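Local coordinates for protein PipY (Synechococcus elongatus, PDB 5NLC) that binds pyridoxal 5'-phosphate, the active form of vitamin B6, and is probably involved in keeping the level of this cofactor in balance, at residues L21-K26 with T213-P218; L65-L70 with H84-H89; N76-A81 with A97-R102; R109-C114 with Q144-R149. All coordinates share one frame; numbering follows the deposited sequence.

Contact 1 (L21-K26 with T213-P218); sequences LIAVSK and TQLFGP
F216 and L215 press against the end of strand 20-24 through apolar and van der Waals contacts, with no hydrogen bond between 21-26 and 213-218. The methyl of A23 is the shared target: its CB lies 3.8 Å from L215 CD1 and also 3.8 Å from F216 CE2. The phenyl ring follows the backbone past this point, and CE2 comes within 3.4 Å of V24 O and 3.8 Å of S25 CA. F216 has CG beside its backbone N and opposite its own carbonyl carbon (chi1 -75°), which carries the ring across to the strand. L215 braces the ring from its own segment, with CD1 above the ring centre, 3.7 Å from the plane. S25 CB lies 4.1 Å from F216 CZ, while the serine hydroxyl bonds to E46. Further out, F216 stacks on H28 and touches A32 and A36 of helix 30-38, while L215 packs on L8 and L11 of helix 4-14. The apolar contact thus lies between these two helices, close in sequence to two cofactor residues: K26, the predicted lysine for the pyridoxal phosphate Schiff base, here without cofactor, and T213, which binds the cofactor in the holo protein. Strands 20-24 and 208-211 are neighbours in the sheet, and the loop after 208-211 packs on 20-24 in this modified TIM barrel, the architecture of a fold type III pyridoxal phosphate protein.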
# COMPACT_ATOMS: atom_id res chain seq x y z
N LEU A 21 -1.79 1.09 -10.46
CA LEU A 21 -0.92 2.15 -10.10
C LEU A 21 -1.56 3.04 -9.04
O LEU A 21 -2.71 3.49 -9.21
CB LEU A 21 -0.75 2.94 -11.40
CG LEU A 21 0.18 4.05 -11.42
CD1 LEU A 21 0.65 4.12 -12.87
CD2 LEU A 21 -0.51 5.35 -10.98
N ILE A 22 -0.83 3.33 -7.97
CA ILE A 22 -1.24 4.28 -6.95
C ILE A 22 -0.46 5.57 -7.23
O ILE A 22 0.78 5.57 -7.24
CB ILE A 22 -0.94 3.79 -5.53
CG1 ILE A 22 -1.73 2.54 -5.24
CG2 ILE A 22 -1.31 4.88 -4.49
CD1 ILE A 22 -1.23 1.79 -4.01
N ALA A 23 -1.19 6.65 -7.54
CA ALA A 23 -0.57 7.93 -7.76
C ALA A 23 -0.21 8.57 -6.41
O ALA A 23 -1.07 8.89 -5.60
CB ALA A 23 -1.45 8.85 -8.56
N VAL A 24 1.08 8.68 -6.16
CA VAL A 24 1.60 9.23 -4.91
C VAL A 24 1.52 10.76 -5.00
O VAL A 24 2.28 11.37 -5.74
CB VAL A 24 3.01 8.76 -4.58
CG1 VAL A 24 3.47 9.42 -3.28
CG2 VAL A 24 3.07 7.24 -4.50
N SER A 25 0.56 11.33 -4.28
CA SER A 25 0.19 12.75 -4.42
C SER A 25 0.90 13.60 -3.36
O SER A 25 0.63 14.76 -3.23
CB SER A 25 -1.34 12.92 -4.28
OG SER A 25 -1.85 12.31 -3.08
N LYS A 26 1.83 13.00 -2.63
CA LYS A 26 2.55 13.63 -1.52
C LYS A 26 2.99 15.05 -1.71
O LYS A 26 2.79 15.86 -0.79
CB LYS A 26 3.77 12.79 -1.12
CG LYS A 26 4.86 13.49 -0.33
CD LYS A 26 5.93 12.48 0.09
CE LYS A 26 6.73 11.92 -1.11
NZ LYS A 26 6.80 10.40 -1.16
N THR A 213 6.30 11.35 -9.25
CA THR A 213 6.76 12.25 -10.29
C THR A 213 6.55 11.77 -11.73
O THR A 213 6.14 12.58 -12.60
CB THR A 213 8.21 12.61 -9.95
OG1 THR A 213 8.16 13.43 -8.77
CG2 THR A 213 8.92 13.38 -11.08
N GLN A 214 6.80 10.48 -12.01
CA GLN A 214 6.54 9.95 -13.37
C GLN A 214 5.08 10.23 -13.84
O GLN A 214 4.82 10.28 -15.02
CB GLN A 214 6.81 8.46 -13.49
CG GLN A 214 8.13 8.05 -14.12
CD GLN A 214 8.19 6.54 -14.38
OE1 GLN A 214 8.31 5.75 -13.44
NE2 GLN A 214 8.10 6.13 -15.66
N LEU A 215 4.14 10.33 -12.91
CA LEU A 215 2.74 10.62 -13.23
C LEU A 215 2.43 12.13 -13.20
O LEU A 215 1.80 12.68 -14.12
CB LEU A 215 1.83 9.85 -12.26
CG LEU A 215 0.30 9.76 -12.46
CD1 LEU A 215 -0.48 10.82 -11.69
CD2 LEU A 215 -0.13 9.87 -13.90
N PHE A 216 2.80 12.78 -12.09
CA PHE A 216 2.41 14.15 -11.86
C PHE A 216 3.45 15.04 -12.49
O PHE A 216 4.48 14.58 -13.01
CB PHE A 216 2.34 14.44 -10.35
CG PHE A 216 1.11 13.87 -9.66
CD1 PHE A 216 -0.18 14.39 -9.89
CD2 PHE A 216 1.23 12.85 -8.76
CE1 PHE A 216 -1.29 13.88 -9.26
CE2 PHE A 216 0.13 12.32 -8.16
CZ PHE A 216 -1.14 12.86 -8.37
N GLY A 217 3.22 16.34 -12.44
CA GLY A 217 4.32 17.25 -12.84
C GLY A 217 5.64 17.00 -12.07
O GLY A 217 5.72 16.12 -11.22
N PRO A 218 6.66 17.82 -12.37
CA PRO A 218 7.74 18.09 -11.43
C PRO A 218 7.25 18.74 -10.12
O PRO A 218 6.46 19.69 -10.14
CB PRO A 218 8.64 19.07 -12.22
CG PRO A 218 8.36 18.75 -13.66
CD PRO A 218 6.88 18.48 -13.68

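Contact 2 (L65-L70 with H84-H89); sequences LTWHLL and HFDWIH
H68 and W87 both carry CG anti to the carbonyl carbon (chi1 -67° and -77°), and their side chains leave the two parallel strands side by side. The imidazole consequently forms an offset stack on the five-membered ring of W87, with the planes only 16° apart and H68 CE1 3.4 Å from W87 CD1. H89 meets the same imidazole rim to rim, and H68 ND1 and H89 NE2 share a short hydrogen bond of 2.7 Å. L70 CD2 lies over a face of the H89 ring. F85 serves the opposite face of the sheet, where L69 CB sits over its ring centre, 3.6 Å from the centroid. With an alanine at F85, L69 CB is likely to lose its aromatic floor, and a gap would open between the strands and helix 49-56. Between these layers W67 O takes two backbone donors, D86 N at 2.9 Å and W87 N at 3.1 Å. D86 returns the grip: its OD2 accepts from W67 N at 2.9 Å by the anti lone pair. L69 N to W87 O and H89 N to L69 O continue the parallel pairing. Strands 43-46 and 112-116 flank this pair; W208 meets H68, W87 and H89 edge to face within the barrel, whereas L69 and F85 pack outward on V49 and A52 of helix 49-56.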
# COMPACT_ATOMS: atom_id res chain seq x y z
N LEU A 65 -12.80 7.81 -5.62
CA LEU A 65 -11.43 8.07 -5.35
C LEU A 65 -11.08 7.12 -4.19
O LEU A 65 -11.76 7.12 -3.18
CB LEU A 65 -11.29 9.57 -4.98
CG LEU A 65 -9.91 10.19 -5.18
CD1 LEU A 65 -10.00 11.65 -4.78
CD2 LEU A 65 -8.90 9.51 -4.25
N THR A 66 -10.07 6.29 -4.36
CA THR A 66 -9.59 5.42 -3.33
C THR A 66 -8.26 5.94 -2.74
O THR A 66 -7.30 6.17 -3.51
CB THR A 66 -9.41 4.03 -3.92
OG1 THR A 66 -10.65 3.56 -4.39
CG2 THR A 66 -8.90 3.05 -2.93
N TRP A 67 -8.24 6.20 -1.41
CA TRP A 67 -7.07 6.70 -0.72
C TRP A 67 -6.28 5.57 -0.03
O TRP A 67 -6.86 4.75 0.73
CB TRP A 67 -7.47 7.68 0.36
CG TRP A 67 -7.95 9.02 -0.20
CD1 TRP A 67 -9.24 9.45 -0.37
CD2 TRP A 67 -7.13 10.04 -0.70
NE1 TRP A 67 -9.26 10.70 -0.94
CE2 TRP A 67 -7.97 11.10 -1.13
CE3 TRP A 67 -5.74 10.19 -0.82
CZ2 TRP A 67 -7.44 12.31 -1.67
CZ3 TRP A 67 -5.25 11.44 -1.33
CH2 TRP A 67 -6.09 12.43 -1.79
N HIS A 68 -4.98 5.62 -0.23
CA HIS A 68 -4.03 4.60 0.24
C HIS A 68 -3.03 5.28 1.16
O HIS A 68 -2.42 6.31 0.75
CB HIS A 68 -3.26 4.04 -0.96
CG HIS A 68 -4.10 3.25 -1.92
ND1 HIS A 68 -4.08 1.88 -1.96
CD2 HIS A 68 -4.99 3.63 -2.86
CE1 HIS A 68 -4.95 1.45 -2.86
NE2 HIS A 68 -5.47 2.49 -3.47
N LEU A 69 -2.81 4.74 2.36
CA LEU A 69 -1.76 5.21 3.21
C LEU A 69 -0.56 4.31 3.00
O LEU A 69 -0.62 3.10 3.16
CB LEU A 69 -2.23 5.20 4.70
CG LEU A 69 -1.14 5.53 5.70
CD1 LEU A 69 -0.64 6.95 5.47
CD2 LEU A 69 -1.67 5.44 7.11
N LEU A 70 0.57 4.94 2.65
CA LEU A 70 1.71 4.23 2.23
C LEU A 70 2.89 4.26 3.21
O LEU A 70 3.83 3.51 3.01
CB LEU A 70 2.17 4.81 0.89
CG LEU A 70 1.16 4.74 -0.25
CD1 LEU A 70 1.75 5.48 -1.46
CD2 LEU A 70 0.75 3.34 -0.53
N HIS A 84 -9.99 8.00 7.45
CA HIS A 84 -9.64 8.70 6.22
C HIS A 84 -9.10 7.83 5.09
O HIS A 84 -9.03 8.34 4.03
CB HIS A 84 -8.65 9.83 6.51
CG HIS A 84 -9.27 10.93 7.31
ND1 HIS A 84 -9.91 12.01 6.73
CD2 HIS A 84 -9.45 11.06 8.65
CE1 HIS A 84 -10.46 12.75 7.69
NE2 HIS A 84 -10.15 12.22 8.86
N PHE A 85 -8.66 6.60 5.31
CA PHE A 85 -8.07 5.82 4.25
C PHE A 85 -8.91 4.59 3.96
O PHE A 85 -9.43 3.93 4.84
CB PHE A 85 -6.64 5.46 4.63
CG PHE A 85 -5.68 6.66 4.55
CD1 PHE A 85 -5.08 6.98 3.36
CD2 PHE A 85 -5.42 7.41 5.65
CE1 PHE A 85 -4.24 8.08 3.25
CE2 PHE A 85 -4.59 8.51 5.59
CZ PHE A 85 -3.98 8.85 4.39
N ASP A 86 -8.96 4.21 2.71
CA ASP A 86 -9.59 2.98 2.25
C ASP A 86 -8.62 1.76 2.40
O ASP A 86 -9.06 0.68 2.75
CB ASP A 86 -9.98 3.19 0.77
CG ASP A 86 -10.94 4.35 0.62
OD1 ASP A 86 -12.02 4.21 1.26
OD2 ASP A 86 -10.59 5.40 0.02
N TRP A 87 -7.35 1.99 2.11
CA TRP A 87 -6.26 1.04 2.18
C TRP A 87 -5.17 1.58 3.07
O TRP A 87 -4.77 2.79 2.96
CB TRP A 87 -5.60 0.80 0.80
CG TRP A 87 -6.37 -0.08 -0.11
CD1 TRP A 87 -7.41 0.29 -0.85
CD2 TRP A 87 -6.14 -1.47 -0.40
NE1 TRP A 87 -7.91 -0.77 -1.56
CE2 TRP A 87 -7.13 -1.86 -1.32
CE3 TRP A 87 -5.22 -2.42 0.05
CZ2 TRP A 87 -7.26 -3.18 -1.77
CZ3 TRP A 87 -5.31 -3.73 -0.47
CH2 TRP A 87 -6.34 -4.10 -1.31
N ILE A 88 -4.64 0.69 3.92
CA ILE A 88 -3.47 1.01 4.72
C ILE A 88 -2.43 -0.05 4.41
O ILE A 88 -2.65 -1.22 4.74
CB ILE A 88 -3.82 1.05 6.23
CG1 ILE A 88 -4.90 2.06 6.49
CG2 ILE A 88 -2.53 1.27 7.03
CD1 ILE A 88 -5.47 2.01 7.89
N HIS A 89 -1.32 0.34 3.75
CA HIS A 89 -0.31 -0.63 3.27
C HIS A 89 0.76 -0.97 4.28
O HIS A 89 1.46 -1.95 4.12
CB HIS A 89 0.35 -0.13 1.98
CG HIS A 89 -0.60 -0.04 0.83
ND1 HIS A 89 -0.44 -0.80 -0.30
CD2 HIS A 89 -1.71 0.73 0.62
CE1 HIS A 89 -1.41 -0.50 -1.16
NE2 HIS A 89 -2.18 0.43 -0.64
O HOH W 1 -12.13 7.37 0.21

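Contact 3 (N76-A81 with A97-R102). With PO4 (phosphate ion), chain C.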
# COMPACT_ATOMS: atom_id res chain seq x y z
N ASN A 76 -1.01 5.78 17.69
CA ASN A 76 -1.87 6.89 18.11
C ASN A 76 -2.52 7.70 16.98
O ASN A 76 -3.28 8.63 17.25
CB ASN A 76 -1.13 7.83 19.11
CG ASN A 76 -0.02 8.72 18.46
OD1 ASN A 76 0.26 8.71 17.23
ND2 ASN A 76 0.64 9.48 19.32
N LYS A 77 -2.18 7.40 15.74
CA LYS A 77 -2.81 7.97 14.57
C LYS A 77 -3.68 6.93 13.87
O LYS A 77 -4.22 7.21 12.80
CB LYS A 77 -1.76 8.51 13.58
CG LYS A 77 -1.01 9.76 14.00
CD LYS A 77 -1.95 10.97 14.14
CE LYS A 77 -1.28 12.16 14.82
NZ LYS A 77 -0.13 12.67 14.02
N ALA A 78 -3.80 5.75 14.45
CA ALA A 78 -4.56 4.68 13.82
C ALA A 78 -6.03 5.13 13.64
O ALA A 78 -6.63 4.80 12.66
CB ALA A 78 -4.45 3.39 14.60
N ARG A 79 -6.58 5.89 14.59
CA ARG A 79 -7.97 6.30 14.48
C ARG A 79 -8.21 7.17 13.26
O ARG A 79 -9.14 6.94 12.49
CB ARG A 79 -8.39 7.00 15.76
CG ARG A 79 -9.86 7.37 15.82
CD ARG A 79 -10.19 8.00 17.20
NE ARG A 79 -10.30 6.91 18.14
CZ ARG A 79 -11.37 6.11 18.27
NH1 ARG A 79 -12.51 6.33 17.61
NH2 ARG A 79 -11.31 5.11 19.11
N LYS A 80 -7.38 8.21 13.08
CA LYS A 80 -7.48 9.03 11.89
C LYS A 80 -7.24 8.24 10.60
O LYS A 80 -7.85 8.53 9.61
CB LYS A 80 -6.55 10.24 11.96
CG LYS A 80 -7.03 11.29 12.97
CD LYS A 80 -5.97 12.37 13.08
CE LYS A 80 -6.47 13.61 13.82
NZ LYS A 80 -5.33 14.25 14.53
N ALA A 81 -6.34 7.28 10.61
CA ALA A 81 -6.11 6.45 9.42
C ALA A 81 -7.35 5.62 9.05
O ALA A 81 -7.72 5.55 7.89
CB ALA A 81 -4.93 5.53 9.66
N ALA A 97 -2.12 -3.99 13.79
CA ALA A 97 -3.25 -4.67 13.15
C ALA A 97 -4.42 -4.78 14.12
O ALA A 97 -5.58 -4.48 13.74
CB ALA A 97 -2.87 -6.05 12.70
N GLU A 98 -4.12 -5.22 15.33
CA GLU A 98 -5.13 -5.29 16.42
C GLU A 98 -5.80 -3.97 16.71
O GLU A 98 -7.04 -3.87 16.89
CB GLU A 98 -4.54 -5.91 17.70
CG GLU A 98 -5.67 -6.19 18.69
CD GLU A 98 -5.33 -7.10 19.83
OE1 GLU A 98 -4.23 -6.99 20.41
OE2 GLU A 98 -6.24 -7.92 20.16
N ARG A 99 -4.97 -2.92 16.79
CA ARG A 99 -5.45 -1.58 17.08
C ARG A 99 -6.40 -1.09 15.97
O ARG A 99 -7.51 -0.61 16.26
CB ARG A 99 -4.25 -0.64 17.25
CG ARG A 99 -4.55 0.80 17.62
CD ARG A 99 -4.83 0.91 19.07
NE ARG A 99 -4.89 2.28 19.54
CZ ARG A 99 -3.90 2.96 20.12
NH1 ARG A 99 -4.13 4.20 20.51
NH2 ARG A 99 -2.69 2.43 20.33
N LEU A 100 -6.00 -1.25 14.70
CA LEU A 100 -6.87 -0.88 13.58
C LEU A 100 -8.23 -1.64 13.61
O LEU A 100 -9.30 -1.09 13.31
CB LEU A 100 -6.17 -1.16 12.26
CG LEU A 100 -4.92 -0.25 11.98
CD1 LEU A 100 -4.08 -0.83 10.83
CD2 LEU A 100 -5.39 1.17 11.66
N ASP A 101 -8.16 -2.91 13.92
CA ASP A 101 -9.36 -3.75 14.01
C ASP A 101 -10.30 -3.26 15.13
O ASP A 101 -11.52 -3.20 14.94
CB ASP A 101 -8.97 -5.21 14.22
CG ASP A 101 -10.18 -6.13 14.25
OD1 ASP A 101 -10.67 -6.49 13.17
OD2 ASP A 101 -10.63 -6.48 15.35
N ARG A 102 -9.75 -2.89 16.28
CA ARG A 102 -10.55 -2.42 17.39
C ARG A 102 -11.25 -1.09 16.99
O ARG A 102 -12.46 -0.93 17.14
CB ARG A 102 -9.70 -2.23 18.62
CG ARG A 102 -10.51 -1.64 19.78
CD ARG A 102 -9.75 -1.59 21.10
NE ARG A 102 -8.60 -0.67 21.11
CZ ARG A 102 -8.66 0.67 21.02
NH1 ARG A 102 -9.80 1.35 20.85
NH2 ARG A 102 -7.51 1.35 21.09
P PO4 C . -7.80 4.91 20.28
O1 PO4 C . -7.14 3.75 19.58
O2 PO4 C . -7.77 6.13 19.39
O3 PO4 C . -9.23 4.52 20.59
O4 PO4 C . -7.06 5.17 21.58
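Three arginines, R79 from one helix and R99 and R102 from the next, close round a single phosphate ion that bridges N76-A81 and A97-R102. The helices are neighbours on the outside of the TIM barrel, and the anion, probably taken up from the crystallisation liquor, stands at the solvent end of the groove between them, away from the cofactor site. Each guanidinium presents its edge, with the phosphorus near its plane. R79 spreads two nitrogens over two oxygens: NE reaches phosphate O2 at 2.9 Å, and NH2 reaches O3 at 2.6 Å in a nearly straight bond (172°). Its chain runs out with CG anti to the backbone N (chi1 -175°) and bends only at chi3, which turns the guanidinium edge inward. R99 comes from the other helix and directs NE at O1, while its NH1 reaches O4 more loosely and O1 weakly. R102 completes the cage with NH1 on O3 and NH2 on O1, the latter at 2.9 Å. The anion probably offsets the three positive charges, and E106 forms salt bridges with R79 NH2 and R102 NH1. Below this polar rim the helices meet through small apolar groups. A78 CB packs on L100 CD2 at 3.8 Å and against the CG of R99, and I88 and V91 of strand 87-91 lie beneath L100. Phosphate O1 is where two arginines of one helix converge: R99 NE binds it at 2.7 Å, while R102 NH2, another donor to it, lies 3.2 Å from that NE.

Contact 4 (R109-C114 with Q144-R149)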
# COMPACT_ATOMS: atom_id res chain seq x y z
N ARG A 109 -16.25 0.67 10.27
CA ARG A 109 -15.49 0.75 9.01
C ARG A 109 -14.64 -0.50 8.87
O ARG A 109 -14.49 -1.24 9.81
CB ARG A 109 -14.60 2.00 8.92
CG ARG A 109 -15.29 3.37 8.95
CD ARG A 109 -16.43 3.55 7.94
NE ARG A 109 -17.08 4.87 8.02
CZ ARG A 109 -18.22 5.16 8.64
NH1 ARG A 109 -18.93 4.28 9.30
NH2 ARG A 109 -18.65 6.40 8.59
N SER A 110 -14.11 -0.73 7.65
CA SER A 110 -13.30 -1.90 7.40
C SER A 110 -12.17 -1.52 6.46
O SER A 110 -12.33 -1.67 5.23
CB SER A 110 -14.16 -2.93 6.73
OG SER A 110 -13.47 -4.16 6.68
N PRO A 111 -11.04 -1.05 7.01
CA PRO A 111 -9.91 -0.77 6.05
C PRO A 111 -9.37 -2.03 5.39
O PRO A 111 -9.32 -3.08 6.05
CB PRO A 111 -8.85 -0.15 6.93
CG PRO A 111 -9.17 -0.64 8.30
CD PRO A 111 -10.66 -0.72 8.38
N LYS A 112 -8.93 -1.90 4.13
CA LYS A 112 -8.16 -2.92 3.49
C LYS A 112 -6.66 -2.73 3.85
O LYS A 112 -6.13 -1.60 3.80
CB LYS A 112 -8.42 -2.92 1.98
CG LYS A 112 -9.79 -3.47 1.66
CD LYS A 112 -10.16 -3.25 0.23
CE LYS A 112 -11.61 -2.83 0.08
NZ LYS A 112 -12.07 -3.29 -1.27
N LEU A 113 -6.00 -3.83 4.25
CA LEU A 113 -4.66 -3.80 4.85
C LEU A 113 -3.73 -4.64 4.04
O LEU A 113 -4.11 -5.71 3.54
CB LEU A 113 -4.68 -4.32 6.26
CG LEU A 113 -5.70 -3.71 7.23
CD1 LEU A 113 -5.47 -4.32 8.59
CD2 LEU A 113 -5.59 -2.23 7.38
N CYS A 114 -2.53 -4.11 3.85
CA CYS A 114 -1.38 -4.93 3.56
C CYS A 114 -0.51 -4.99 4.82
O CYS A 114 -0.40 -4.04 5.63
CB CYS A 114 -0.58 -4.44 2.33
SG CYS A 114 -1.54 -4.55 0.79
N GLN A 144 -12.01 -9.45 12.80
CA GLN A 144 -13.27 -9.44 12.04
C GLN A 144 -13.60 -8.14 11.35
O GLN A 144 -14.49 -8.13 10.51
CB GLN A 144 -14.43 -9.71 13.00
CG GLN A 144 -14.28 -10.98 13.78
CD GLN A 144 -14.39 -12.20 12.89
OE1 GLN A 144 -15.47 -12.49 12.36
NE2 GLN A 144 -13.28 -12.92 12.72
N GLN A 145 -12.93 -7.06 11.73
CA GLN A 145 -13.32 -5.72 11.29
C GLN A 145 -12.35 -5.09 10.28
O GLN A 145 -12.46 -3.88 10.02
CB GLN A 145 -13.32 -4.77 12.46
CG GLN A 145 -13.89 -5.30 13.75
CD GLN A 145 -15.35 -5.61 13.63
OE1 GLN A 145 -16.04 -5.06 12.77
NE2 GLN A 145 -15.82 -6.45 14.46
N VAL A 146 -11.32 -5.79 9.89
CA VAL A 146 -10.43 -5.32 8.83
C VAL A 146 -10.42 -6.31 7.73
O VAL A 146 -10.83 -7.43 7.97
CB VAL A 146 -9.03 -5.14 9.36
CG1 VAL A 146 -8.96 -3.93 10.32
CG2 VAL A 146 -8.49 -6.41 10.00
N GLN A 147 -9.86 -5.95 6.56
CA GLN A 147 -9.77 -6.89 5.41
C GLN A 147 -8.32 -6.99 5.07
O GLN A 147 -7.79 -6.10 4.39
CB GLN A 147 -10.58 -6.43 4.20
CG GLN A 147 -12.09 -6.33 4.46
CD GLN A 147 -12.78 -5.56 3.37
OE1 GLN A 147 -13.04 -6.11 2.33
NE2 GLN A 147 -12.97 -4.25 3.55
N ILE A 148 -7.66 -8.03 5.55
CA ILE A 148 -6.20 -8.23 5.23
C ILE A 148 -6.11 -8.75 3.81
O ILE A 148 -6.72 -9.77 3.53
CB ILE A 148 -5.54 -9.16 6.26
CG1 ILE A 148 -5.56 -8.49 7.62
CG2 ILE A 148 -4.08 -9.44 5.85
CD1 ILE A 148 -5.30 -9.47 8.76
N ARG A 149 -5.41 -8.07 2.89
CA ARG A 149 -5.49 -8.46 1.49
C ARG A 149 -4.14 -8.81 0.88
O ARG A 149 -4.10 -9.27 -0.26
CB ARG A 149 -6.09 -7.28 0.68
CG ARG A 149 -7.53 -6.97 1.05
CD ARG A 149 -8.48 -8.15 0.92
NE ARG A 149 -8.38 -8.68 -0.42
CZ ARG A 149 -8.87 -8.07 -1.51
NH1 ARG A 149 -8.69 -8.67 -2.69
NH2 ARG A 149 -9.56 -6.89 -1.43
O HOH W 2 -16.02 -3.25 10.77
O HOH W 3 -14.22 -6.53 7.73
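L113 and V146 make the dense part of the contact between 109-114 and 144-149, on the face turned to helix 94-107. L113 CD1 lies 3.7 Å from V146 CB and is also near both valine methyls, P111 CG abuts V146 CG1 at 3.9 Å, and I148 extends the apolar row. On that helix side L100 and A104 cover L113 and P111. The backbones knit closely beside it: Q147 N donates to P111 O, L113 N to Q147 O at 2.9 Å, and R149 N to L113 O at 2.8 Å. The other face, bearing K112 and Q147, is looser. The Q147 chain, extended beyond CG (chi2 166°), lies alongside K112 and brings its amide to S110, where NE2 donates to S110 O at 3.1 Å from above the carbonyl plane and only weakly to S110 OG. If Q147 were a leucine, S110 O would probably lose this donor and S110 OG its weak bond, and the amide's grip on 109-114 would be gone. Waters fill out the polar edge: one bridges R109 O and Q145 OE1, another joins S110 OG to Q144 O. K112 NZ and R149 NH2 approach to 4.4 Å, like charges; R149 is held by T188 and the carbonyl of R186. The whole is the parallel strand pair of a beta-alpha-beta crossover, strand 112-116, helix 130-141, strand 147-152, as repeated round a TIM barrel.

From the N terminus, 21-26 opens the longest loop, which contact 1 closes only when 213-218 arrives near the C terminus; the other three contacts nest inside it. Contact 2 closes the beta-alpha-beta unit of strands 66-69 and 87-91. Contact 3 starts on the helix within that unit and ends on the following helix, so contacts 2 and 3 cross along the chain, and I88 packs on A81 and L100. Contact 4 follows in series, tied back by backbone bonds of K112 with D86 and I88, while D101 OD1 probably accepts from Q145 N. I22 and V24 in turn touch H68 and L70, joining the barrel's first strand to contact 2.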